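Local coordinates for protein CT_858 (Chlamydia trachomatis, PDB 3DOR) that probably acts as a serine-type endopeptidase, a chlamydial protease that is secreted and whose mature form is a dimer, at residues G294-P299 with Q325-N330; L334-T339 with S354-R359; L483-R488 with K556-Q561; I255-G260 with D305-D310. One frame throughout, in Å; residues are numbered along the deposited sequence.

Contact 1 (G294-P299 with Q325-N330)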
loop_
_atom_site.group_PDB
_atom_site.type_symbol
_atom_site.label_atom_id
_atom_site.label_comp_id
_atom_site.label_asym_id
_atom_site.label_seq_id
_atom_site.Cartn_x
_atom_site.Cartn_y
_atom_site.Cartn_z
ATOM N N GLY B 294 20.614 12.116 -33.905
ATOM C CA GLY B 294 20.437 11.140 -32.851
ATOM C C GLY B 294 19.015 10.621 -32.814
ATOM O O GLY B 294 18.075 11.313 -33.226
ATOM N N PHE B 295 18.864 9.381 -32.356
ATOM C CA PHE B 295 17.562 8.748 -32.205
ATOM C C PHE B 295 17.543 8.132 -30.809
ATOM O O PHE B 295 18.456 7.395 -30.420
ATOM C CB PHE B 295 17.323 7.647 -33.235
ATOM C CG PHE B 295 15.994 6.927 -33.050
ATOM C CD1 PHE B 295 14.843 7.370 -33.699
ATOM C CD2 PHE B 295 15.890 5.838 -32.185
ATOM C CE1 PHE B 295 13.610 6.743 -33.492
ATOM C CE2 PHE B 295 14.662 5.203 -31.969
ATOM C CZ PHE B 295 13.520 5.656 -32.623
ATOM N N LEU B 296 16.499 8.445 -30.059
ATOM C CA LEU B 296 16.350 7.950 -28.702
ATOM C C LEU B 296 14.884 7.609 -28.468
ATOM O O LEU B 296 14.011 8.382 -28.828
ATOM C CB LEU B 296 16.788 9.035 -27.712
ATOM C CG LEU B 296 16.641 8.822 -26.199
ATOM C CD1 LEU B 296 15.184 8.887 -25.798
ATOM C CD2 LEU B 296 17.235 7.486 -25.806
ATOM N N ARG B 297 14.607 6.446 -27.888
ATOM C CA ARG B 297 13.220 6.095 -27.586
ATOM C C ARG B 297 13.043 6.119 -26.070
ATOM O O ARG B 297 13.857 5.539 -25.345
ATOM C CB ARG B 297 12.865 4.700 -28.132
ATOM C CG ARG B 297 11.468 4.216 -27.710
ATOM C CD ARG B 297 11.027 2.890 -28.366
ATOM N NE ARG B 297 9.879 2.349 -27.641
ATOM C CZ ARG B 297 8.682 2.936 -27.587
ATOM N NH1 ARG B 297 8.453 4.073 -28.235
ATOM N NH2 ARG B 297 7.731 2.428 -26.822
ATOM N N ILE B 298 12.028 6.835 -25.586
ATOM C CA ILE B 298 11.732 6.869 -24.147
ATOM C C ILE B 298 10.508 5.962 -24.106
ATOM O O ILE B 298 9.427 6.354 -24.542
ATOM C CB ILE B 298 11.369 8.300 -23.656
ATOM C CG1 ILE B 298 12.561 9.240 -23.837
ATOM C CG2 ILE B 298 10.972 8.269 -22.185
ATOM C CD1 ILE B 298 12.280 10.691 -23.403
ATOM N N PRO B 299 10.661 4.733 -23.587
ATOM C CA PRO B 299 9.565 3.765 -23.521
ATOM C C PRO B 299 8.517 3.909 -22.420
ATOM O O PRO B 299 7.341 3.578 -22.626
ATOM C CB PRO B 299 10.313 2.433 -23.456
ATOM C CG PRO B 299 11.453 2.766 -22.543
ATOM C CD PRO B 299 11.892 4.169 -22.991
ATOM N N GLN B 325 24.788 13.402 -23.326
ATOM C CA GLN B 325 26.107 14.014 -23.457
ATOM C C GLN B 325 26.722 13.583 -24.788
ATOM O O GLN B 325 27.329 14.383 -25.481
ATOM C CB GLN B 325 27.021 13.614 -22.294
ATOM C CG GLN B 325 26.839 14.479 -21.063
ATOM C CD GLN B 325 27.715 14.037 -19.895
ATOM O OE1 GLN B 325 27.650 12.881 -19.455
ATOM N NE2 GLN B 325 28.532 14.957 -19.384
ATOM N N VAL B 326 26.561 12.317 -25.150
ATOM C CA VAL B 326 27.084 11.844 -26.426
ATOM C C VAL B 326 26.390 12.584 -27.572
ATOM O O VAL B 326 27.037 12.997 -28.532
ATOM C CB VAL B 326 26.856 10.330 -26.601
ATOM C CG1 VAL B 326 27.104 9.923 -28.070
ATOM C CG2 VAL B 326 27.797 9.558 -25.675
ATOM N N PHE B 327 25.074 12.752 -27.474
ATOM C CA PHE B 327 24.317 13.439 -28.528
ATOM C C PHE B 327 24.732 14.902 -28.659
ATOM O O PHE B 327 24.838 15.423 -29.764
ATOM C CB PHE B 327 22.799 13.385 -28.252
ATOM C CG PHE B 327 22.162 12.035 -28.501
ATOM C CD1 PHE B 327 20.980 11.686 -27.859
ATOM C CD2 PHE B 327 22.701 11.145 -29.412
ATOM C CE1 PHE B 327 20.346 10.468 -28.131
ATOM C CE2 PHE B 327 22.075 9.931 -29.686
ATOM C CZ PHE B 327 20.900 9.593 -29.048
ATOM N N SER B 328 24.958 15.569 -27.532
ATOM C CA SER B 328 25.343 16.980 -27.560
ATOM C C SER B 328 26.631 17.256 -28.325
ATOM O O SER B 328 26.805 18.337 -28.876
ATOM C CB SER B 328 25.491 17.531 -26.137
ATOM O OG SER B 328 24.251 17.545 -25.467
ATOM N N SER B 329 27.529 16.281 -28.374
ATOM C CA SER B 329 28.798 16.484 -29.061
ATOM C C SER B 329 28.958 15.738 -30.382
ATOM O O SER B 329 29.971 15.884 -31.058
ATOM C CB SER B 329 29.952 16.079 -28.133
ATOM O OG SER B 329 30.007 16.920 -26.998
ATOM N N ASN B 330 27.970 14.948 -30.769
ATOM C CA ASN B 330 28.113 14.172 -31.992
ATOM C C ASN B 330 26.873 14.170 -32.848
ATOM O O ASN B 330 26.681 13.265 -33.661
ATOM C CB ASN B 330 28.455 12.739 -31.619
ATOM C CG ASN B 330 29.762 12.642 -30.885
ATOM O OD1 ASN B 330 30.825 12.592 -31.503
ATOM N ND2 ASN B 330 29.700 12.642 -29.555
#
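The ring of Phe327 meets the backbone of Gly294 and Phe295 and the first side-chain carbon of Leu296. From CB, the Phe327 side chain runs with CG anti to its carbonyl carbon (chi1 -74°), which carries the ring from the helix toward the strand. CD2 and CE2 come first, near Gly294 CA, which lies obliquely to the ring: CE2 is 3.8 Å from Gly294 CA, and CD2 4.1 Å from the same atom. This is an off-centre CH-pi contact, with Gly294 CA 4.2 Å from the Phe327 ring centroid and 29° off the ring normal. With no side chain on Gly294 to stand between them, the ring approaches the main chain itself. The helix of 325-330 and the strand of 294-297 run nearly antiparallel, at 160°; they belong to the first strand and the helix of the beta-alpha-beta unit formed by strand 290-297, helix 316-330 and strand 333-337. Farther out, Phe327 CZ reaches Phe295 O at 3.6 Å, near the plane of the ring, so the carbonyl oxygen faces the ring's edge. On the other flank CE1 lies 3.9 Å from Leu296 CB, again at the edge. Back on the helix, Asn330 ND2 donates to Val326 O over 2.9 Å.

Contact 2 (L334-T339 with S354-R359). With SO4 (sulfate ion), chain Q.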
loop_
_atom_site.group_PDB
_atom_site.type_symbol
_atom_site.label_atom_id
_atom_site.label_comp_id
_atom_site.label_asym_id
_atom_site.label_seq_id
_atom_site.Cartn_x
_atom_site.Cartn_y
_atom_site.Cartn_z
ATOM N N LEU B 334 17.996 15.815 -32.733
ATOM C CA LEU B 334 17.654 14.600 -32.017
ATOM C C LEU B 334 16.193 14.204 -32.219
ATOM O O LEU B 334 15.287 15.025 -32.053
ATOM C CB LEU B 334 17.890 14.823 -30.521
ATOM C CG LEU B 334 18.118 13.702 -29.491
ATOM C CD1 LEU B 334 17.346 14.066 -28.239
ATOM C CD2 LEU B 334 17.713 12.337 -29.992
ATOM N N ILE B 335 15.971 12.943 -32.568
ATOM C CA ILE B 335 14.622 12.433 -32.718
ATOM C C ILE B 335 14.331 11.594 -31.477
ATOM O O ILE B 335 15.106 10.696 -31.126
ATOM C CB ILE B 335 14.472 11.536 -33.958
ATOM C CG1 ILE B 335 14.672 12.364 -35.237
ATOM C CG2 ILE B 335 13.082 10.891 -33.963
ATOM C CD1 ILE B 335 14.720 11.525 -36.495
ATOM N N ILE B 336 13.228 11.898 -30.800
ATOM C CA ILE B 336 12.833 11.150 -29.613
ATOM C C ILE B 336 11.541 10.401 -29.916
ATOM O O ILE B 336 10.494 11.020 -30.161
ATOM C CB ILE B 336 12.607 12.097 -28.405
ATOM C CG1 ILE B 336 13.936 12.733 -27.985
ATOM C CG2 ILE B 336 11.981 11.328 -27.229
ATOM C CD1 ILE B 336 13.807 13.700 -26.822
ATOM N N ASP B 337 11.611 9.074 -29.925
ATOM C CA ASP B 337 10.423 8.274 -30.177
ATOM C C ASP B 337 9.769 8.041 -28.822
ATOM O O ASP B 337 10.315 7.343 -27.975
ATOM C CB ASP B 337 10.789 6.931 -30.810
ATOM C CG ASP B 337 9.598 5.978 -30.878
ATOM O OD1 ASP B 337 9.817 4.774 -31.124
ATOM O OD2 ASP B 337 8.446 6.439 -30.686
ATOM N N GLN B 338 8.603 8.632 -28.611
ATOM C CA GLN B 338 7.920 8.471 -27.343
ATOM C C GLN B 338 6.556 7.790 -27.506
ATOM O O GLN B 338 5.719 7.855 -26.605
ATOM C CB GLN B 338 7.742 9.838 -26.687
ATOM C CG GLN B 338 7.423 9.750 -25.234
ATOM C CD GLN B 338 6.336 10.704 -24.808
ATOM O OE1 GLN B 338 6.351 11.187 -23.683
ATOM N NE2 GLN B 338 5.372 10.961 -25.691
ATOM N N THR B 339 6.334 7.148 -28.652
ATOM C CA THR B 339 5.068 6.457 -28.916
ATOM C C THR B 339 4.861 5.251 -27.996
ATOM O O THR B 339 5.818 4.741 -27.419
ATOM C CB THR B 339 5.009 5.950 -30.370
ATOM O OG1 THR B 339 6.125 5.085 -30.623
ATOM C CG2 THR B 339 5.062 7.113 -31.344
ATOM N N SER B 354 14.686 18.047 -17.905
ATOM C CA SER B 354 15.766 18.928 -17.462
ATOM C C SER B 354 17.051 18.737 -18.273
ATOM O O SER B 354 17.881 19.637 -18.342
ATOM C CB SER B 354 16.064 18.727 -15.964
ATOM O OG SER B 354 16.887 17.598 -15.751
ATOM N N MET B 355 17.208 17.585 -18.912
ATOM C CA MET B 355 18.409 17.351 -19.694
ATOM C C MET B 355 18.227 17.642 -21.181
ATOM O O MET B 355 19.166 17.495 -21.975
ATOM C CB MET B 355 18.885 15.916 -19.487
ATOM C CG MET B 355 19.318 15.636 -18.047
ATOM S SD MET B 355 19.936 13.957 -17.797
ATOM C CE MET B 355 18.587 13.197 -16.986
ATOM N N LEU B 356 17.028 18.079 -21.555
ATOM C CA LEU B 356 16.750 18.368 -22.954
ATOM C C LEU B 356 16.545 19.845 -23.229
ATOM O O LEU B 356 15.915 20.216 -24.220
ATOM C CB LEU B 356 15.519 17.601 -23.400
ATOM C CG LEU B 356 15.638 16.082 -23.287
ATOM C CD1 LEU B 356 14.266 15.453 -23.500
ATOM C CD2 LEU B 356 16.646 15.577 -24.304
ATOM N N THR B 357 17.066 20.691 -22.347
ATOM C CA THR B 357 16.923 22.129 -22.523
ATOM C C THR B 357 18.033 22.898 -21.821
ATOM O O THR B 357 18.650 22.390 -20.884
ATOM C CB THR B 357 15.578 22.622 -21.968
ATOM O OG1 THR B 357 15.461 24.031 -22.197
ATOM C CG2 THR B 357 15.483 22.346 -20.466
ATOM N N ASP B 358 18.288 24.119 -22.289
ATOM C CA ASP B 358 19.298 24.984 -21.687
ATOM C C ASP B 358 18.606 26.214 -21.094
ATOM O O ASP B 358 19.256 27.128 -20.582
ATOM C CB ASP B 358 20.354 25.401 -22.725
ATOM C CG ASP B 358 19.769 26.188 -23.894
ATOM O OD1 ASP B 358 18.530 26.238 -24.037
ATOM O OD2 ASP B 358 20.558 26.746 -24.684
ATOM N N ARG B 359 17.278 26.217 -21.169
ATOM C CA ARG B 359 16.448 27.299 -20.642
ATOM C C ARG B 359 15.287 26.684 -19.861
ATOM O O ARG B 359 14.863 25.563 -20.135
ATOM C CB ARG B 359 15.902 28.176 -21.786
ATOM C CG ARG B 359 15.032 27.434 -22.818
ATOM C CD ARG B 359 14.726 28.318 -24.034
ATOM N NE ARG B 359 14.014 27.605 -25.094
ATOM C CZ ARG B 359 12.697 27.443 -25.143
ATOM N NH1 ARG B 359 11.929 27.947 -24.187
ATOM N NH2 ARG B 359 12.145 26.779 -26.147
HETATM S S SO4 Q . 15.191 26.489 -28.340
HETATM O O1 SO4 Q . 16.137 25.625 -29.152
HETATM O O2 SO4 Q . 15.707 26.559 -26.921
HETATM O O3 SO4 Q . 15.125 27.903 -28.892
HETATM O O4 SO4 Q . 13.819 25.853 -28.442
#
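Leu334 and Leu356 are the residues whose backbones come nearest, with their CA atoms 9.9 Å apart. Residues 334-337 form a strand, while 354-359 lie in the connection between helix 346-354 and strand 361-368, and no hydrogen bond joins the two segments. That separation is bridged by side chains alone. Leu356 points its CG away from its own carbonyl carbon (chi1 -60°), toward the strand, and its two methyls part company: CD1 meets Ile336 CD1 at 3.8 Å, tip to tip, while CD2 faces Leu334 CD1 more loosely at 4.3 Å. Leu334 and Ile336 alternate with Ile335 along the strand, which explains why they share one face of it.

At the strand's end the chain folds into an Asx turn. Asp337 OD2 accepts Thr339 N at 3.0 Å from the anti side, 34° out of the carboxylate plane, and takes Thr339 OG1 on its syn lone pair at 2.7 Å; two bonds thus grip one oxygen. On the loop, the Arg359 side chain, extended from CG to NE, holds a sulfate, probably from the crystallisation liquor, at the guanidinium edge: NE gives to sulfate O2 at 2.7 Å and NH2 to sulfate O4 at 3.0 Å, both nearly straight.

Phe472 of helix 468-478 packs on both Ile336 and Leu356, and Ile324 of helix 316-330 also touches Leu356. The strand itself lies between 290-297 and 457-461 in the mixed sheet.

Contact 3 (L483-R488 with K556-Q561)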
loop_
_atom_site.group_PDB
_atom_site.type_symbol
_atom_site.label_atom_id
_atom_site.label_comp_id
_atom_site.label_asym_id
_atom_site.label_seq_id
_atom_site.Cartn_x
_atom_site.Cartn_y
_atom_site.Cartn_z
ATOM N N LEU B 483 9.746 20.069 -31.991
ATOM C CA LEU B 483 8.760 19.869 -33.039
ATOM C C LEU B 483 8.054 18.561 -32.651
ATOM O O LEU B 483 8.720 17.531 -32.478
ATOM C CB LEU B 483 9.484 19.706 -34.373
ATOM C CG LEU B 483 8.836 20.046 -35.723
ATOM C CD1 LEU B 483 8.826 18.812 -36.596
ATOM C CD2 LEU B 483 7.445 20.621 -35.541
ATOM N N ILE B 484 6.731 18.588 -32.496
ATOM C CA ILE B 484 6.000 17.377 -32.113
ATOM C C ILE B 484 5.335 16.802 -33.361
ATOM O O ILE B 484 4.585 17.494 -34.049
ATOM C CB ILE B 484 4.935 17.664 -31.005
ATOM C CG1 ILE B 484 5.603 17.934 -29.652
ATOM C CG2 ILE B 484 4.074 16.430 -30.780
ATOM C CD1 ILE B 484 6.524 19.054 -29.633
ATOM N N VAL B 485 5.608 15.528 -33.637
ATOM C CA VAL B 485 5.099 14.871 -34.835
ATOM C C VAL B 485 4.410 13.534 -34.562
ATOM O O VAL B 485 4.822 12.796 -33.677
ATOM C CB VAL B 485 6.270 14.630 -35.820
ATOM C CG1 VAL B 485 5.772 14.013 -37.117
ATOM C CG2 VAL B 485 6.986 15.949 -36.087
ATOM N N GLY B 486 3.364 13.231 -35.331
ATOM C CA GLY B 486 2.654 11.970 -35.177
ATOM C C GLY B 486 1.156 12.176 -35.054
ATOM O O GLY B 486 0.550 12.925 -35.833
ATOM N N THR B 487 0.545 11.497 -34.090
ATOM C CA THR B 487 -0.878 11.666 -33.863
ATOM C C THR B 487 -1.133 12.034 -32.402
ATOM O O THR B 487 -0.347 11.684 -31.507
ATOM C CB THR B 487 -1.703 10.396 -34.275
ATOM O OG1 THR B 487 -1.189 9.222 -33.631
ATOM C CG2 THR B 487 -1.644 10.205 -35.795
ATOM N N ARG B 488 -2.229 12.763 -32.188
ATOM C CA ARG B 488 -2.668 13.238 -30.879
ATOM C C ARG B 488 -2.564 12.181 -29.780
ATOM O O ARG B 488 -2.942 11.022 -29.982
ATOM C CB ARG B 488 -4.121 13.733 -31.007
ATOM C CG ARG B 488 -4.770 14.244 -29.738
ATOM C CD ARG B 488 -6.252 14.630 -29.991
ATOM N NE ARG B 488 -6.391 15.725 -30.956
ATOM C CZ ARG B 488 -6.303 17.018 -30.654
ATOM N NH1 ARG B 488 -6.082 17.403 -29.405
ATOM N NH2 ARG B 488 -6.409 17.932 -31.612
ATOM N N LYS B 556 12.259 12.436 -41.525
ATOM C CA LYS B 556 13.587 12.886 -41.928
ATOM C C LYS B 556 13.549 14.227 -42.656
ATOM O O LYS B 556 14.426 15.060 -42.450
ATOM C CB LYS B 556 14.276 11.810 -42.786
ATOM C CG LYS B 556 14.784 10.645 -41.929
ATOM C CD LYS B 556 15.605 9.619 -42.691
ATOM C CE LYS B 556 14.724 8.633 -43.411
ATOM N NZ LYS B 556 15.476 7.413 -43.806
ATOM N N LYS B 557 12.538 14.442 -43.494
ATOM C CA LYS B 557 12.415 15.710 -44.200
ATOM C C LYS B 557 12.179 16.805 -43.175
ATOM O O LYS B 557 12.751 17.888 -43.270
ATOM C CB LYS B 557 11.253 15.689 -45.204
ATOM C CG LYS B 557 11.547 14.920 -46.491
ATOM C CD LYS B 557 10.382 15.014 -47.478
ATOM C CE LYS B 557 10.693 14.290 -48.792
ATOM N NZ LYS B 557 11.040 12.848 -48.577
ATOM N N LEU B 558 11.325 16.518 -42.199
ATOM C CA LEU B 558 11.019 17.473 -41.144
ATOM C C LEU B 558 12.263 17.789 -40.300
ATOM O O LEU B 558 12.503 18.947 -39.972
ATOM C CB LEU B 558 9.889 16.932 -40.255
ATOM C CG LEU B 558 8.531 16.828 -40.973
ATOM C CD1 LEU B 558 7.513 16.126 -40.080
ATOM C CD2 LEU B 558 8.043 18.220 -41.366
ATOM N N VAL B 559 13.049 16.767 -39.951
ATOM C CA VAL B 559 14.262 16.986 -39.165
ATOM C C VAL B 559 15.257 17.844 -39.958
ATOM O O VAL B 559 15.887 18.741 -39.393
ATOM C CB VAL B 559 14.935 15.641 -38.760
ATOM C CG1 VAL B 559 16.317 15.889 -38.125
ATOM C CG2 VAL B 559 14.045 14.911 -37.773
ATOM N N CYS B 560 15.400 17.574 -41.258
ATOM C CA CYS B 560 16.313 18.374 -42.070
ATOM C C CYS B 560 15.879 19.847 -42.040
ATOM O O CYS B 560 16.719 20.748 -41.973
ATOM C CB CYS B 560 16.354 17.855 -43.512
ATOM S SG CYS B 560 17.260 16.298 -43.691
ATOM N N GLN B 561 14.570 20.095 -42.079
ATOM C CA GLN B 561 14.080 21.471 -42.022
ATOM C C GLN B 561 14.443 22.082 -40.677
ATOM O O GLN B 561 14.810 23.250 -40.610
ATOM C CB GLN B 561 12.562 21.535 -42.205
ATOM C CG GLN B 561 12.088 21.266 -43.617
ATOM C CD GLN B 561 10.575 21.345 -43.732
ATOM O OE1 GLN B 561 9.985 22.415 -43.577
ATOM N NE2 GLN B 561 9.939 20.210 -43.994
#
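Leu558 packs its CD1 against both methyls of Val485, with Val485 CG1 and CG2 each 4.0 Å from Leu558 CD1. The equal spacing places the leucine methyl against both branches of the valine, and the two side chains cross obliquely. Leu558 CG stands anti to its own carbonyl carbon (chi1 -67°), which carries CD1 out to Val485. Leu483, two residues earlier on the same face of the strand, adds a looser touch nearer the helix backbone: its CD1 lies 4.2 Å from Leu558 CB. The contact lays the C-terminal helix 549-564 against strand 483-486, one of the parallel strands of the mixed sheet, in the region matching peptidase family S41, of the ClpP/crotonase clan. On the strand side, Leu483 bonds through its backbone to Ile457 and Val459, and Ile484 to His533 and Ile534, which fixes the strand between its neighbours. On the helix side, regular bonds such as Cys560 N to Lys556 O, 2.9 Å, hold the turn that bears Leu558. Farther out, Val559 extends the packing to Cys458 and Ala333, Lys556 NZ gives a hydrogen bond to Ile265 O, and Gln561 NE2 gives one to Ile570 O.

Contact 4 (I255-G260 with D305-D310). With SO4 (sulfate ion), chain M.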
loop_
_atom_site.group_PDB
_atom_site.type_symbol
_atom_site.label_atom_id
_atom_site.label_comp_id
_atom_site.label_asym_id
_atom_site.label_seq_id
_atom_site.Cartn_x
_atom_site.Cartn_y
_atom_site.Cartn_z
ATOM N N ILE B 255 2.837 -1.566 -25.427
ATOM C CA ILE B 255 2.933 -0.268 -24.788
ATOM C C ILE B 255 4.066 -0.406 -23.761
ATOM O O ILE B 255 4.116 -1.385 -23.023
ATOM C CB ILE B 255 1.610 0.094 -24.086
ATOM C CG1 ILE B 255 0.567 0.498 -25.142
ATOM C CG2 ILE B 255 1.822 1.224 -23.096
ATOM C CD1 ILE B 255 -0.814 0.846 -24.565
ATOM N N GLY B 256 4.987 0.554 -23.739
ATOM C CA GLY B 256 6.100 0.477 -22.809
ATOM C C GLY B 256 7.295 -0.309 -23.330
ATOM O O GLY B 256 8.306 -0.441 -22.642
ATOM N N SER B 257 7.189 -0.838 -24.543
ATOM C CA SER B 257 8.284 -1.599 -25.144
ATOM C C SER B 257 9.550 -0.746 -25.273
ATOM O O SER B 257 9.506 0.383 -25.768
ATOM C CB SER B 257 7.871 -2.116 -26.527
ATOM O OG SER B 257 9.007 -2.399 -27.328
ATOM N N THR B 258 10.680 -1.294 -24.838
ATOM C CA THR B 258 11.945 -0.565 -24.901
ATOM C C THR B 258 12.341 -0.166 -26.318
ATOM O O THR B 258 12.731 0.975 -26.563
ATOM C CB THR B 258 13.106 -1.395 -24.273
ATOM O OG1 THR B 258 12.849 -1.580 -22.883
ATOM C CG2 THR B 258 14.440 -0.674 -24.418
ATOM N N ASP B 259 12.234 -1.099 -27.256
ATOM C CA ASP B 259 12.626 -0.824 -28.633
ATOM C C ASP B 259 11.561 -0.207 -29.524
ATOM O O ASP B 259 11.884 0.451 -30.508
ATOM C CB ASP B 259 13.156 -2.102 -29.294
ATOM C CG ASP B 259 14.558 -2.460 -28.826
ATOM O OD1 ASP B 259 15.026 -3.583 -29.108
ATOM O OD2 ASP B 259 15.198 -1.608 -28.184
ATOM N N GLY B 260 10.291 -0.402 -29.203
ATOM C CA GLY B 260 9.279 0.177 -30.068
ATOM C C GLY B 260 9.233 -0.597 -31.373
ATOM O O GLY B 260 9.762 -1.718 -31.467
ATOM N N ASP B 305 10.138 -0.067 -14.257
ATOM C CA ASP B 305 9.557 -1.097 -15.112
ATOM C C ASP B 305 10.278 -1.232 -16.445
ATOM O O ASP B 305 9.820 -1.963 -17.319
ATOM C CB ASP B 305 8.073 -0.822 -15.395
ATOM C CG ASP B 305 7.238 -0.696 -14.129
ATOM O OD1 ASP B 305 7.556 -1.360 -13.123
ATOM O OD2 ASP B 305 6.244 0.062 -14.152
ATOM N N MET B 306 11.388 -0.524 -16.625
ATOM C CA MET B 306 12.117 -0.640 -17.884
ATOM C C MET B 306 12.683 -2.043 -18.074
ATOM O O MET B 306 13.206 -2.647 -17.140
ATOM C CB MET B 306 13.267 0.367 -17.958
ATOM C CG MET B 306 12.830 1.803 -18.130
ATOM S SD MET B 306 14.222 2.848 -18.557
ATOM C CE MET B 306 14.376 2.514 -20.327
ATOM N N GLU B 307 12.570 -2.547 -19.298
ATOM C CA GLU B 307 13.070 -3.865 -19.670
ATOM C C GLU B 307 14.508 -4.071 -19.205
ATOM O O GLU B 307 15.379 -3.265 -19.514
ATOM C CB GLU B 307 13.029 -4.020 -21.191
ATOM C CG GLU B 307 11.918 -4.898 -21.736
ATOM C CD GLU B 307 11.697 -4.696 -23.235
ATOM O OE1 GLU B 307 10.710 -4.021 -23.607
ATOM O OE2 GLU B 307 12.515 -5.206 -24.036
ATOM N N ASP B 308 14.752 -5.151 -18.466
ATOM C CA ASP B 308 16.095 -5.475 -17.994
ATOM C C ASP B 308 16.656 -4.516 -16.957
ATOM O O ASP B 308 17.864 -4.474 -16.744
ATOM C CB ASP B 308 17.071 -5.540 -19.176
ATOM C CG ASP B 308 16.689 -6.593 -20.196
ATOM O OD1 ASP B 308 16.614 -7.781 -19.824
ATOM O OD2 ASP B 308 16.466 -6.235 -21.373
ATOM N N PHE B 309 15.798 -3.737 -16.312
ATOM C CA PHE B 309 16.295 -2.819 -15.299
ATOM C C PHE B 309 16.855 -3.599 -14.110
ATOM O O PHE B 309 16.212 -4.516 -13.601
ATOM C CB PHE B 309 15.189 -1.887 -14.811
ATOM C CG PHE B 309 15.604 -1.026 -13.650
ATOM C CD1 PHE B 309 16.720 -0.202 -13.745
ATOM C CD2 PHE B 309 14.911 -1.072 -12.447
ATOM C CE1 PHE B 309 17.140 0.559 -12.663
ATOM C CE2 PHE B 309 15.322 -0.316 -11.358
ATOM C CZ PHE B 309 16.439 0.502 -11.466
ATOM N N ASP B 310 18.058 -3.238 -13.676
ATOM C CA ASP B 310 18.687 -3.893 -12.532
ATOM C C ASP B 310 18.659 -2.931 -11.348
ATOM O O ASP B 310 19.446 -1.988 -11.284
ATOM C CB ASP B 310 20.139 -4.253 -12.839
ATOM C CG ASP B 310 20.789 -5.046 -11.717
ATOM O OD1 ASP B 310 20.419 -4.842 -10.538
ATOM O OD2 ASP B 310 21.677 -5.869 -12.017
HETATM S S SO4 M . -0.145 -4.098 -25.239
HETATM O O1 SO4 M . 0.459 -5.096 -26.190
HETATM O O2 SO4 M . 0.019 -4.604 -23.844
HETATM O O3 SO4 M . 0.532 -2.768 -25.345
HETATM O O4 SO4 M . -1.596 -3.952 -25.615
HETATM O O HOH W 1 11.113 -0.675 -21.200
HETATM O O HOH W 2 9.174 -5.179 -25.863
HETATM O O HOH W 3 15.338 -1.622 -21.430
HETATM O O HOH W 4 11.873 -4.052 -26.603
#
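A type II beta turn from Met306 to Phe309, closed by Phe309 N bonding to Met306 O at 2.9 Å, presents Glu307 to Thr258. The turn lies in the connection from strand 290-297 to helix 316-330, and residues 255-260 in the loop before strand 268-271. The direct bond runs from Thr258 N to Glu307 OE1, 3.0 Å long and almost straight at 176°, reaching the oxygen from above, 47° out of the carboxylate plane. Thr258 turns OG1 anti to its carbonyl carbon (chi1 -64°), which sets that hydroxyl beside Glu307 CB. One water links Gly256 O, Thr258 OG1 and Glu307 N, donating to the first and accepting from the last. Another lies between Ser257 OG and Glu307 OE1, a third accepts from Asp259 N and donates to Glu307 OE2, and a fourth, bonded to Thr258 OG1, donates to Glu307 O. Both carboxylate oxygens are thus engaged. At the start of the segment, Ile255 N donates to a sulfate, probably from the crystallisation liquor. Within the loop, Ser257 OG accepts from Gly260 N at 3.0 Å, a hydroxyl-to-backbone bond typical of an ST motif.

How the contacts relate
Along the chain, contact 4 opens first at 255-260, and contact 1 opens at 294-299 before contact 4 closes at 305-310; contact 1 then closes at 325-330, so the two loops cross. They also touch: Arg297 NE hydrogen-bonds to Ser257 O, tying the end of strand 290-297 to 255-260. Contact 2 begins after contact 1 ends and closes a short loop of 14 residues. Strands 290-297 and 333-337 are neighbours, with probable bonds from Ile335 N to Gly294 O and from Asp337 N to Leu296 O. Contact 3 comes last, spanning 67 residues to bring the C-terminal helix to the same sheet, where Val559 packs on Ile335 of contact 2.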